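Local coordinates for transcriptional regulator, TetR family (Myxococcus xanthus DK 1622, PDB 5K7H), which probably acts as a DNA-binding transcriptional repressor and binds isovaleryl-coenzyme A in its ligand-binding domain, at residues A95-N100 with G168-I173. Residues are numbered along the deposited sequence; the frame is centred on the assembly and turned at random. Where two conformers were deposited one is given.
Sequences ACMRHN and GMVLWI. With NI (nickel (II) ion), chain C; IVC (Isovaleryl-coenzyme A), chain G.
Val170 is the wedge here: its two methyls part between Asn100 and Met97, about one helical turn apart on helix 89-104. With CG1 anti to the backbone N (chi1 174°), that methyl meets the Asn100 amide, lying 3.6 Å from Asn100 OD1, while Val170 CG2 faces Met97. The Met97 chain runs out extended and then bends at its last torsion (chi3 -76°), which sets Met97 CE 4.0 Å from Val170 CG2 and, more loosely, 4.5 Å from Met169 SD. Leu171 adds a glancing touch, its CD2 4.3 Å from Asn100 OD1. Val193 and Leu196 of helix 185-196 also pack on Met97.

No hydrogen bond crosses between the segments. The buried Asn100 amide instead uses ND2 to bond the hydroxyl of Tyr137, which helps fix its rotation.

Each segment also holds a bound group. His99 NE2 binds nickel at 1.9 Å, alongside two further ligand atoms; His99 ND1 bonds Gln78 O. Trp172 NE1 donates to O16 of isovaleryl-coenzyme A (3.0 Å, 150°), the oxygen lying in the indole plane at its edge. Such packing between helices 89-104 and 159-171, mostly apolar but with a buried amide, builds the all-helical C-terminal ligand-binding domain of TetR-family regulators, here beside the bound isovaleryl-coenzyme A.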
# COMPACT_ATOMS: atom_id res chain seq x y z
N ALA A 95 5.44 -8.98 -18.56
CA ALA A 95 6.72 -9.44 -18.02
C ALA A 95 7.13 -8.60 -16.82
O ALA A 95 7.60 -9.15 -15.81
CB ALA A 95 7.80 -9.38 -19.11
N CYS A 96 6.97 -7.28 -16.90
CA CYS A 96 7.35 -6.42 -15.79
C CYS A 96 6.56 -6.76 -14.53
O CYS A 96 7.11 -6.76 -13.42
CB CYS A 96 7.15 -4.95 -16.16
SG CYS A 96 7.99 -3.79 -15.07
N MET A 97 5.27 -7.07 -14.69
CA MET A 97 4.45 -7.44 -13.54
C MET A 97 4.94 -8.75 -12.92
O MET A 97 5.07 -8.86 -11.70
CB MET A 97 2.99 -7.55 -13.96
CG MET A 97 2.06 -8.10 -12.89
SD MET A 97 0.32 -7.78 -13.25
CE MET A 97 0.21 -6.04 -12.84
N ARG A 98 5.21 -9.75 -13.76
CA ARG A 98 5.70 -11.04 -13.24
C ARG A 98 7.00 -10.86 -12.48
O ARG A 98 7.13 -11.33 -11.33
CB ARG A 98 5.89 -12.02 -14.40
CG ARG A 98 4.60 -12.56 -14.98
CD ARG A 98 4.86 -13.53 -16.11
NE ARG A 98 3.62 -14.09 -16.64
CZ ARG A 98 2.97 -15.12 -16.11
NH1 ARG A 98 3.44 -15.73 -15.03
NH2 ARG A 98 1.85 -15.55 -16.67
N HIS A 99 7.98 -10.19 -13.08
CA HIS A 99 9.26 -10.00 -12.41
C HIS A 99 9.09 -9.20 -11.12
O HIS A 99 9.76 -9.48 -10.12
CB HIS A 99 10.25 -9.30 -13.35
CG HIS A 99 10.72 -10.16 -14.48
ND1 HIS A 99 12.05 -10.43 -14.70
CD2 HIS A 99 10.03 -10.80 -15.46
CE1 HIS A 99 12.16 -11.21 -15.77
NE2 HIS A 99 10.95 -11.44 -16.24
N ASN A 100 8.21 -8.20 -11.13
CA ASN A 100 8.04 -7.36 -9.95
C ASN A 100 7.33 -8.12 -8.84
O ASN A 100 7.66 -7.95 -7.66
CB ASN A 100 7.26 -6.10 -10.32
CG ASN A 100 7.42 -4.99 -9.30
OD1 ASN A 100 7.74 -5.24 -8.13
ND2 ASN A 100 7.18 -3.76 -9.72
N GLY A 168 -0.14 -0.47 -7.37
CA GLY A 168 -0.98 -0.81 -6.23
C GLY A 168 -1.20 -2.30 -6.10
O GLY A 168 -1.02 -2.88 -5.02
N MET A 169 -1.59 -2.95 -7.19
CA MET A 169 -1.75 -4.40 -7.19
C MET A 169 -0.48 -5.09 -6.69
O MET A 169 -0.51 -5.86 -5.73
CB MET A 169 -2.07 -4.90 -8.60
CG MET A 169 -3.43 -4.55 -9.13
SD MET A 169 -3.67 -5.42 -10.69
CE MET A 169 -5.22 -4.73 -11.23
N VAL A 170 0.64 -4.81 -7.36
CA VAL A 170 1.86 -5.58 -7.13
C VAL A 170 2.38 -5.35 -5.72
O VAL A 170 2.62 -6.31 -4.97
CB VAL A 170 2.91 -5.20 -8.20
CG1 VAL A 170 4.25 -5.87 -7.91
CG2 VAL A 170 2.42 -5.58 -9.58
N LEU A 171 2.56 -4.09 -5.33
CA LEU A 171 3.23 -3.81 -4.07
C LEU A 171 2.35 -4.11 -2.86
O LEU A 171 2.87 -4.35 -1.78
CB LEU A 171 3.70 -2.35 -4.04
CG LEU A 171 4.71 -1.99 -5.14
CD1 LEU A 171 5.08 -0.52 -5.06
CD2 LEU A 171 5.96 -2.86 -5.07
N TRP A 172 1.02 -4.11 -3.02
CA TRP A 172 0.15 -4.51 -1.93
C TRP A 172 0.38 -5.96 -1.52
O TRP A 172 -0.02 -6.36 -0.42
CB TRP A 172 -1.32 -4.31 -2.32
CG TRP A 172 -2.26 -4.23 -1.16
CD1 TRP A 172 -3.11 -5.20 -0.71
CD2 TRP A 172 -2.45 -3.10 -0.30
NE1 TRP A 172 -3.82 -4.74 0.37
CE2 TRP A 172 -3.43 -3.46 0.65
CE3 TRP A 172 -1.88 -1.82 -0.23
CZ2 TRP A 172 -3.86 -2.59 1.65
CZ3 TRP A 172 -2.30 -0.96 0.76
CH2 TRP A 172 -3.28 -1.34 1.69
N ILE A 173 1.03 -6.75 -2.38
CA ILE A 173 1.17 -8.19 -2.15
C ILE A 173 1.88 -8.46 -0.83
O ILE A 173 1.53 -9.41 -0.11
CB ILE A 173 1.89 -8.85 -3.34
CG1 ILE A 173 0.93 -8.98 -4.52
CG2 ILE A 173 2.46 -10.22 -2.96
CD1 ILE A 173 1.58 -9.43 -5.82
NI NI C . 10.75 -12.61 -17.75
O9 IVC G . -9.97 -14.84 3.62
P1 IVC G . -8.64 -15.50 3.95
O5 IVC G . -8.64 -16.94 3.45
O6 IVC G . -8.42 -15.48 5.44
O2 IVC G . -7.43 -14.67 3.20
C1 IVC G . -6.19 -14.45 3.88
C2 IVC G . -5.08 -15.56 3.35
O3 IVC G . -5.68 -16.86 3.21
C4 IVC G . -4.74 -15.09 2.17
N1 IVC G . -3.47 -15.59 1.72
C7 IVC G . -2.28 -15.36 2.23
N2 IVC G . -1.36 -16.00 1.52
C8 IVC G . -1.99 -16.66 0.52
C6 IVC G . -3.33 -16.40 0.64
N3 IVC G . -4.22 -16.93 -0.24
C15 IVC G . -3.79 -17.70 -1.22
N4 IVC G . -2.50 -17.98 -1.37
C12 IVC G . -1.59 -17.49 -0.55
N5 IVC G . -0.17 -17.81 -0.74
O1 IVC G . -4.64 -13.54 2.41
C3 IVC G . -5.71 -13.27 3.53
C5 IVC G . -5.02 -12.59 4.74
O4 IVC G . -3.99 -13.45 5.21
P2 IVC G . -3.57 -13.33 6.78
O12 IVC G . -3.65 -14.68 7.44
O10 IVC G . -2.17 -12.79 6.90
O7 IVC G . -4.63 -12.30 7.52
P3 IVC G . -4.25 -11.37 8.81
O14 IVC G . -4.90 -11.97 10.03
O13 IVC G . -2.74 -11.34 8.99
O8 IVC G . -4.81 -9.83 8.56
C11 IVC G . -6.21 -9.66 8.57
C9 IVC G . -6.66 -8.77 7.39
C13 IVC G . -8.20 -8.84 7.33
C14 IVC G . -6.25 -7.32 7.67
C10 IVC G . -6.09 -9.32 6.05
O11 IVC G . -7.05 -9.19 5.08
C16 IVC G . -4.83 -8.57 5.57
O15 IVC G . -3.87 -8.48 6.26
N6 IVC G . -4.82 -7.97 4.20
C17 IVC G . -3.65 -7.25 3.68
C18 IVC G . -3.77 -5.73 3.99
C19 IVC G . -5.09 -5.18 3.58
O16 IVC G . -5.63 -5.59 2.61
N7 IVC G . -5.73 -4.12 4.37
C20 IVC G . -7.06 -3.60 3.93
C21 IVC G . -8.19 -4.59 4.38
S1 IVC G . -9.80 -3.76 4.15
C22 IVC G . -9.85 -2.36 5.28
O17 IVC G . -8.97 -2.19 6.04
C23 IVC G . -11.06 -1.39 5.26
C24 IVC G . -10.77 -0.06 4.53
C25 IVC G . -9.45 0.63 5.01
C26 IVC G . -11.95 0.88 4.73